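Local coordinates for protein L-lysine 6-monooxygenase involved in desferrioxamine biosynthesis (Erwinia amylovora CFBP1430, PDB 5O8P) that probably hydroxylates cadaverine in the desferrioxamine siderophore pathway, as an FAD-containing, NADPH-dependent monooxygenase, at residues F19-L23 / R402-L407; A63-A69 / L396-C400. All blocks are in the same frame, centred on the assembly; numbering follows the deposited sequence.

Both contacts are buried, their centres lie about 9 Å apart, and both draw on helix 399-410 and touch FAD, so they form one continuous piece of the cofactor-binding core. Contact 1 packs helix 18-27 against that helix beside the diphosphate, with a cation-pi pair, a weak side-chain-to-carbonyl bond and leucine packing. Contact 2 sets the loop 63-69 against the start of the same helix near the flavin; no hydrogen bond crosses it, and its polar bonds stay within the loop or run to the cofactor and neighbouring parts of the protein. Phe19 joins the two by packing on Leu396 and Ala399. Contact 2 also meets the second subunit, whereas contact 1 lies within one chain.

Contact 1: residues F19-L23 / R402-L407; sequences FNLGL and RNSVLL. With FAD (flavin-adenine dinucleotide), chain C.
Arg402 brings NH2 over one face of the Phe19 ring, above its centre, while the ring and guanidinium planes stand 79° apart, so the cation points its edge at the pi cloud. The CZ atom of Arg402 lies 4.5 Å from the centroid of the Phe19 ring and nearly on the ring normal, which identifies a cation-pi pair. Arg402 runs extended through chi1 and chi2, then bends at chi3 (35°), which brings the guanidinium over the ring. Obliquely to the ring, Phe19 CE2 comes 3.2 Å from FAD O5', next to the cofactor's diphosphate.

One residue further along, Asn403 reaches the helix backbone. Its ND2 gives a weak hydrogen bond to Phe19 O at 3.3 Å, an oxygen that already accepts the helical bond from Leu23 N. Asn403 OD1 lies 3.3 Å from Leu23 CB, where the amide crosses the leucine side chain at a slant. Beyond it the contact turns apolar: Leu23 CG is anti to the backbone N, and its branches divide, CD1 meeting Leu407 CG at 3.7 Å and CD2 meeting Leu406 CD1 at 4.0 Å.

A second shell fixes the polar groups. Gln382 accepts from Arg402 NE through OE1 and donates through NE2 to Asn403 OD1 and Asn20 OD1, while Arg402 NH1 forms a salt bridge with Glu385 and a hydrogen bond to Thr393 O. This buried guanidinium is thus held at several points besides the ring.

The segment axes approach to 10.0 Å and cross at -52°. Helix 18-27 directly follows the parallel strand 8-14, the arrangement of a Rossmann-type dinucleotide fold; Leu23 and Leu406 both rest on Val156 of strand 155-157, and Leu21 faces helix 100-113 instead.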
loop_
_atom_site.group_PDB
_atom_site.type_symbol
_atom_site.label_atom_id
_atom_site.label_comp_id
_atom_site.label_asym_id
_atom_site.label_seq_id
_atom_site.Cartn_x
_atom_site.Cartn_y
_atom_site.Cartn_z
ATOM N N PHE B 19 5.901 0.646 -30.788
ATOM C CA PHE B 19 7.241 0.113 -31.057
ATOM C C PHE B 19 8.010 0.864 -32.159
ATOM O O PHE B 19 9.107 1.352 -31.896
ATOM C CB PHE B 19 7.188 -1.395 -31.343
ATOM C CG PHE B 19 6.607 -2.190 -30.222
ATOM C CD1 PHE B 19 7.000 -1.961 -28.891
ATOM C CD2 PHE B 19 5.697 -3.186 -30.466
ATOM C CE1 PHE B 19 6.469 -2.683 -27.851
ATOM C CE2 PHE B 19 5.170 -3.923 -29.411
ATOM C CZ PHE B 19 5.545 -3.652 -28.115
ATOM N N ASN B 20 7.453 0.982 -33.364
ATOM C CA ASN B 20 8.128 1.760 -34.424
ATOM C C ASN B 20 8.150 3.249 -34.145
ATOM O O ASN B 20 9.059 3.925 -34.599
ATOM C CB ASN B 20 7.543 1.509 -35.812
ATOM C CG ASN B 20 8.194 0.344 -36.540
ATOM O OD1 ASN B 20 9.146 -0.243 -36.062
ATOM N ND2 ASN B 20 7.671 0.002 -37.706
ATOM N N LEU B 21 7.180 3.767 -33.397
ATOM C CA LEU B 21 7.231 5.167 -32.965
ATOM C C LEU B 21 8.428 5.363 -32.040
ATOM O O LEU B 21 9.087 6.402 -32.069
ATOM C CB LEU B 21 5.937 5.581 -32.259
ATOM C CG LEU B 21 5.857 7.042 -31.803
ATOM C CD1 LEU B 21 5.981 7.987 -32.990
ATOM C CD2 LEU B 21 4.565 7.333 -31.034
ATOM N N GLY B 22 8.706 4.356 -31.212
ATOM C CA GLY B 22 9.914 4.333 -30.392
ATOM C C GLY B 22 11.153 4.365 -31.247
ATOM O O GLY B 22 11.973 5.275 -31.112
ATOM N N LEU B 23 11.276 3.394 -32.150
ATOM C CA LEU B 23 12.411 3.354 -33.089
ATOM C C LEU B 23 12.617 4.700 -33.779
ATOM O O LEU B 23 13.755 5.144 -33.959
ATOM C CB LEU B 23 12.221 2.263 -34.146
ATOM C CG LEU B 23 13.406 1.950 -35.064
ATOM C CD1 LEU B 23 14.690 1.774 -34.290
ATOM C CD2 LEU B 23 13.112 0.704 -35.882
ATOM N N ARG B 402 14.788 -3.752 -27.706
ATOM C CA ARG B 402 14.707 -4.270 -29.078
ATOM C C ARG B 402 15.130 -3.199 -30.107
ATOM O O ARG B 402 15.970 -3.459 -30.978
ATOM C CB ARG B 402 13.300 -4.813 -29.390
ATOM C CG ARG B 402 13.207 -5.647 -30.668
ATOM C CD ARG B 402 11.819 -6.180 -30.982
ATOM N NE ARG B 402 10.769 -5.242 -30.578
ATOM C CZ ARG B 402 9.730 -5.509 -29.787
ATOM N NH1 ARG B 402 9.483 -6.736 -29.331
ATOM N NH2 ARG B 402 8.881 -4.530 -29.490
ATOM N N ASN B 403 14.592 -1.993 -29.962
ATOM C CA ASN B 403 14.976 -0.872 -30.820
ATOM C C ASN B 403 16.487 -0.597 -30.796
ATOM O O ASN B 403 17.089 -0.300 -31.836
ATOM C CB ASN B 403 14.189 0.400 -30.444
ATOM C CG ASN B 403 12.731 0.341 -30.877
ATOM O OD1 ASN B 403 12.409 -0.213 -31.922
ATOM N ND2 ASN B 403 11.846 0.921 -30.075
ATOM N N SER B 404 17.099 -0.727 -29.622
ATOM C CA SER B 404 18.544 -0.540 -29.493
ATOM C C SER B 404 19.378 -1.582 -30.227
ATOM O O SER B 404 20.474 -1.234 -30.698
ATOM C CB SER B 404 18.961 -0.486 -28.026
ATOM O OG SER B 404 18.479 0.700 -27.437
ATOM N N VAL B 405 18.889 -2.826 -30.324
ATOM C CA VAL B 405 19.637 -3.873 -31.065
ATOM C C VAL B 405 19.342 -3.760 -32.563
ATOM O O VAL B 405 20.182 -4.112 -33.393
ATOM C CB VAL B 405 19.462 -5.350 -30.531
ATOM C CG1 VAL B 405 19.056 -5.405 -29.057
ATOM C CG2 VAL B 405 18.502 -6.181 -31.364
ATOM N N LEU B 406 18.143 -3.293 -32.904
ATOM C CA LEU B 406 17.827 -3.002 -34.286
ATOM C C LEU B 406 18.753 -1.919 -34.776
ATOM O O LEU B 406 19.363 -2.074 -35.834
ATOM C CB LEU B 406 16.376 -2.556 -34.450
ATOM C CG LEU B 406 15.289 -3.601 -34.244
ATOM C CD1 LEU B 406 13.937 -2.930 -34.439
ATOM C CD2 LEU B 406 15.471 -4.781 -35.170
ATOM N N LEU B 407 18.887 -0.840 -34.008
ATOM C CA LEU B 407 19.788 0.244 -34.410
ATOM C C LEU B 407 21.232 -0.214 -34.517
ATOM O O LEU B 407 21.956 0.260 -35.373
ATOM C CB LEU B 407 19.645 1.474 -33.502
ATOM C CG LEU B 407 18.374 2.275 -33.812
ATOM C CD1 LEU B 407 18.130 3.377 -32.803
ATOM C CD2 LEU B 407 18.426 2.864 -35.216
HETATM P PA FAD C . -0.041 -1.261 -33.288
HETATM O O1A FAD C . -1.002 -0.285 -32.636
HETATM O O2A FAD C . -0.556 -2.599 -33.764
HETATM O O5B FAD C . 0.614 -0.452 -34.523
HETATM C C5B FAD C . 0.551 -0.916 -35.868
HETATM C C4B FAD C . 0.345 0.207 -36.877
HETATM O O4B FAD C . 0.723 -0.256 -38.183
HETATM C C3B FAD C . -1.113 0.641 -36.982
HETATM O O3B FAD C . -1.173 2.073 -36.940
HETATM C C2B FAD C . -1.600 0.042 -38.301
HETATM O O2B FAD C . -2.605 0.816 -38.963
HETATM C C1B FAD C . -0.326 0.010 -39.124
HETATM N N9A FAD C . -0.318 -0.919 -40.287
HETATM C C8A FAD C . -0.636 -2.229 -40.330
HETATM N N7A FAD C . -0.490 -2.713 -41.595
HETATM C C5A FAD C . -0.069 -1.699 -42.382
HETATM C C6A FAD C . 0.281 -1.498 -43.815
HETATM N N6A FAD C . 0.210 -2.519 -44.703
HETATM N N1A FAD C . 0.679 -0.260 -44.210
HETATM C C2A FAD C . 0.758 0.777 -43.348
HETATM N N3A FAD C . 0.447 0.664 -42.042
HETATM C C4A FAD C . 0.041 -0.520 -41.509
HETATM N N1 FAD C . 1.564 -3.392 -23.380
HETATM C C2 FAD C . 2.240 -2.834 -22.342
HETATM O O2 FAD C . 3.455 -3.107 -22.214
HETATM N N3 FAD C . 1.649 -1.997 -21.460
HETATM C C4 FAD C . 0.347 -1.669 -21.553
HETATM O O4 FAD C . -0.177 -0.900 -20.724
HETATM C C4X FAD C . -0.462 -2.238 -22.660
HETATM N N5 FAD C . -1.772 -1.946 -22.811
HETATM C C5X FAD C . -2.483 -2.485 -23.830
HETATM C C6 FAD C . -3.831 -2.150 -23.933
HETATM C C7 FAD C . -4.625 -2.664 -24.956
HETATM C C7M FAD C . -6.084 -2.288 -25.045
HETATM C C8 FAD C . -4.013 -3.588 -25.954
HETATM C C8M FAD C . -4.850 -4.157 -27.068
HETATM C C9 FAD C . -2.664 -3.933 -25.857
HETATM C C9A FAD C . -1.850 -3.421 -24.830
HETATM N N10 FAD C . -0.457 -3.742 -24.691
HETATM C C10 FAD C . 0.245 -3.155 -23.600
HETATM C "C1'" FAD C . 0.285 -4.642 -25.615
HETATM C "C2'" FAD C . 1.017 -3.871 -26.739
HETATM O "O2'" FAD C . 1.734 -2.745 -26.193
HETATM C "C3'" FAD C . 0.089 -3.391 -27.871
HETATM O "O3'" FAD C . -0.554 -4.510 -28.502
HETATM C "C4'" FAD C . 0.815 -2.576 -28.950
HETATM O "O4'" FAD C . -0.115 -1.693 -29.588
HETATM C "C5'" FAD C . 1.470 -3.451 -30.015
HETATM O "O5'" FAD C . 2.523 -2.715 -30.640
HETATM P P FAD C . 2.489 -2.421 -32.213
HETATM O O1P FAD C . 3.693 -1.568 -32.556
HETATM O O2P FAD C . 2.328 -3.781 -32.832
HETATM O O3P FAD C . 1.152 -1.490 -32.204
#

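Contact 2: residues A63-A69 / L396-C400; sequences ADLVTLA and LGMAC. With FAD (flavin-adenine dinucleotide), chain C.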
loop_
_atom_site.group_PDB
_atom_site.type_symbol
_atom_site.label_atom_id
_atom_site.label_comp_id
_atom_site.label_asym_id
_atom_site.label_seq_id
_atom_site.Cartn_x
_atom_site.Cartn_y
_atom_site.Cartn_z
ATOM N N ALA B 63 9.106 3.120 -19.126
ATOM C CA ALA B 63 8.814 2.417 -20.379
ATOM C C ALA B 63 7.918 3.303 -21.248
ATOM O O ALA B 63 6.737 3.025 -21.490
ATOM C CB ALA B 63 8.168 1.068 -20.118
ATOM N N ASP B 64 8.533 4.388 -21.693
ATOM C CA ASP B 64 7.976 5.316 -22.644
ATOM C C ASP B 64 8.680 4.989 -23.979
ATOM O O ASP B 64 9.085 3.851 -24.187
ATOM C CB ASP B 64 8.188 6.765 -22.148
ATOM C CG ASP B 64 9.676 7.161 -21.998
ATOM O OD1 ASP B 64 10.579 6.406 -22.414
ATOM O OD2 ASP B 64 9.949 8.246 -21.448
ATOM N N LEU B 65 8.848 5.959 -24.873
ATOM C CA LEU B 65 9.351 5.659 -26.213
ATOM C C LEU B 65 10.874 5.493 -26.271
ATOM O O LEU B 65 11.395 4.814 -27.169
ATOM C CB LEU B 65 8.883 6.751 -27.173
ATOM C CG LEU B 65 7.356 6.866 -27.312
ATOM C CD1 LEU B 65 6.930 8.220 -27.862
ATOM C CD2 LEU B 65 6.830 5.742 -28.197
ATOM N N VAL B 66 11.563 6.075 -25.284
ATOM C CA VAL B 66 13.010 6.331 -25.346
ATOM C C VAL B 66 13.832 6.134 -24.059
ATOM O O VAL B 66 14.989 5.715 -24.141
ATOM C CB VAL B 66 13.275 7.771 -25.845
ATOM C CG1 VAL B 66 12.797 7.933 -27.282
ATOM C CG2 VAL B 66 12.613 8.814 -24.960
ATOM N N THR B 67 13.259 6.442 -22.890
ATOM C CA THR B 67 14.007 6.517 -21.624
ATOM C C THR B 67 14.896 5.294 -21.292
ATOM O O THR B 67 15.975 5.475 -20.745
ATOM C CB THR B 67 13.071 6.860 -20.431
ATOM O OG1 THR B 67 12.509 8.165 -20.597
ATOM C CG2 THR B 67 13.804 6.885 -19.123
ATOM N N LEU B 68 14.487 4.068 -21.615
ATOM C CA LEU B 68 15.318 2.898 -21.262
ATOM C C LEU B 68 16.531 2.732 -22.162
ATOM O O LEU B 68 17.415 1.941 -21.869
ATOM C CB LEU B 68 14.497 1.602 -21.210
ATOM C CG LEU B 68 13.435 1.543 -20.089
ATOM C CD1 LEU B 68 12.667 0.239 -20.114
ATOM C CD2 LEU B 68 14.010 1.783 -18.707
ATOM N N ALA B 69 16.548 3.447 -23.276
ATOM C CA ALA B 69 17.725 3.541 -24.129
ATOM C C ALA B 69 18.464 4.860 -23.936
ATOM O O ALA B 69 19.688 4.891 -24.054
ATOM C CB ALA B 69 17.313 3.398 -25.582
ATOM N N LEU B 396 5.889 -3.021 -23.655
ATOM C CA LEU B 396 6.458 -1.686 -23.895
ATOM C C LEU B 396 7.795 -1.506 -23.170
ATOM O O LEU B 396 8.659 -0.759 -23.636
ATOM C CB LEU B 396 5.493 -0.575 -23.463
ATOM C CG LEU B 396 4.193 -0.406 -24.250
ATOM C CD1 LEU B 396 3.366 0.740 -23.683
ATOM C CD2 LEU B 396 4.464 -0.193 -25.729
ATOM N N GLY B 397 7.951 -2.188 -22.036
ATOM C CA GLY B 397 9.187 -2.204 -21.261
ATOM C C GLY B 397 10.413 -2.758 -21.952
ATOM O O GLY B 397 11.524 -2.429 -21.548
ATOM N N MET B 398 10.239 -3.593 -22.975
ATOM C CA MET B 398 11.382 -4.086 -23.761
ATOM C C MET B 398 11.426 -3.540 -25.191
ATOM O O MET B 398 12.094 -4.104 -26.063
ATOM C CB MET B 398 11.408 -5.614 -23.725
ATOM C CG MET B 398 11.685 -6.145 -22.329
ATOM S SD MET B 398 13.317 -5.701 -21.671
ATOM C CE MET B 398 14.380 -6.918 -22.481
ATOM N N ALA B 399 10.753 -2.405 -25.398
ATOM C CA ALA B 399 10.693 -1.753 -26.695
ATOM C C ALA B 399 12.014 -1.074 -26.980
ATOM O O ALA B 399 12.565 -1.233 -28.067
ATOM C CB ALA B 399 9.559 -0.744 -26.732
ATOM N N CYS B 400 12.523 -0.318 -26.009
ATOM C CA CYS B 400 13.853 0.304 -26.141
ATOM C C CYS B 400 14.992 -0.715 -26.273
ATOM O O CYS B 400 15.926 -0.467 -27.030
ATOM C CB CYS B 400 14.153 1.233 -24.980
ATOM S SG CYS B 400 13.337 2.821 -25.099
HETATM P PA FAD C . -0.041 -1.261 -33.288
HETATM O O1A FAD C . -1.002 -0.285 -32.636
HETATM O O2A FAD C . -0.556 -2.599 -33.764
HETATM O O5B FAD C . 0.614 -0.452 -34.523
HETATM C C5B FAD C . 0.551 -0.916 -35.868
HETATM C C4B FAD C . 0.345 0.207 -36.877
HETATM O O4B FAD C . 0.723 -0.256 -38.183
HETATM C C3B FAD C . -1.113 0.641 -36.982
HETATM O O3B FAD C . -1.173 2.073 -36.940
HETATM C C2B FAD C . -1.600 0.042 -38.301
HETATM O O2B FAD C . -2.605 0.816 -38.963
HETATM C C1B FAD C . -0.326 0.010 -39.124
HETATM N N9A FAD C . -0.318 -0.919 -40.287
HETATM C C8A FAD C . -0.636 -2.229 -40.330
HETATM N N7A FAD C . -0.490 -2.713 -41.595
HETATM C C5A FAD C . -0.069 -1.699 -42.382
HETATM C C6A FAD C . 0.281 -1.498 -43.815
HETATM N N6A FAD C . 0.210 -2.519 -44.703
HETATM N N1A FAD C . 0.679 -0.260 -44.210
HETATM C C2A FAD C . 0.758 0.777 -43.348
HETATM N N3A FAD C . 0.447 0.664 -42.042
HETATM C C4A FAD C . 0.041 -0.520 -41.509
HETATM N N1 FAD C . 1.564 -3.392 -23.380
HETATM C C2 FAD C . 2.240 -2.834 -22.342
HETATM O O2 FAD C . 3.455 -3.107 -22.214
HETATM N N3 FAD C . 1.649 -1.997 -21.460
HETATM C C4 FAD C . 0.347 -1.669 -21.553
HETATM O O4 FAD C . -0.177 -0.900 -20.724
HETATM C C4X FAD C . -0.462 -2.238 -22.660
HETATM N N5 FAD C . -1.772 -1.946 -22.811
HETATM C C5X FAD C . -2.483 -2.485 -23.830
HETATM C C6 FAD C . -3.831 -2.150 -23.933
HETATM C C7 FAD C . -4.625 -2.664 -24.956
HETATM C C7M FAD C . -6.084 -2.288 -25.045
HETATM C C8 FAD C . -4.013 -3.588 -25.954
HETATM C C8M FAD C . -4.850 -4.157 -27.068
HETATM C C9 FAD C . -2.664 -3.933 -25.857
HETATM C C9A FAD C . -1.850 -3.421 -24.830
HETATM N N10 FAD C . -0.457 -3.742 -24.691
HETATM C C10 FAD C . 0.245 -3.155 -23.600
HETATM C "C1'" FAD C . 0.285 -4.642 -25.615
HETATM C "C2'" FAD C . 1.017 -3.871 -26.739
HETATM O "O2'" FAD C . 1.734 -2.745 -26.193
HETATM C "C3'" FAD C . 0.089 -3.391 -27.871
HETATM O "O3'" FAD C . -0.554 -4.510 -28.502
HETATM C "C4'" FAD C . 0.815 -2.576 -28.950
HETATM O "O4'" FAD C . -0.115 -1.693 -29.588
HETATM C "C5'" FAD C . 1.470 -3.451 -30.015
HETATM O "O5'" FAD C . 2.523 -2.715 -30.640
HETATM P P FAD C . 2.489 -2.421 -32.213
HETATM O O1P FAD C . 3.693 -1.568 -32.556
HETATM O O2P FAD C . 2.328 -3.781 -32.832
HETATM O O3P FAD C . 1.152 -1.490 -32.204
#
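At the pyrimidine end of the flavin pocket, Ala63 packs on Gly397, next to the residue whose backbone binds the cofactor. The CB atom of Ala63 lies 3.6 Å from Gly397 CA. Just before this glycine, Leu396 N donates to FAD O2 at 2.8 Å with an N-H...O angle of 170°, a nearly straight bond. The Leu396 side chain stays with the cofactor too: CB and CG adjoin O2, CD1 lies by N3 and C2 of the pyrimidine ring, and CD2 turns to the ribityl O2'.

Further along, Leu68 CD1 approaches the carbonyl oxygen of Gly397, and Cys400 fits into the curve of the loop. With SG anti to the carbonyl carbon (chi1 -78°), the sulfur sits 3.5 Å from Leu65 O and equally far from Val66 O, as packing without an assigned hydrogen bond. Cys400 CB completes the fit, 3.8 Å from Leu68 CB and 3.9 Å from Ala69 CB.

Asp64 ties the loop to itself. Its OD1 takes two backbone donors: Thr67 N at 2.7 Å on the syn lone pair, and Val66 N from above the carboxylate plane, the latter closing an Asx turn. OD2 accepts from Thr67 OG1 and, outside the loop, from Leu77 N. The same carboxylate thus braces the turn that presents Leu65 O and Val66 O to the sulfur. The second subunit packs against both segments, its Leu87 on Leu68 and its Tyr88 on Met398, and Lys82 of that subunit donates to Leu68 O.

A backbone N-H from just before a helix, directed at flavin O2, is a recurrent feature of FAD enzymes with Rossmann-type domains. Here the N-terminal end of helix 399-410 faces O2, where its dipole may favour negative charge on the reduced flavin.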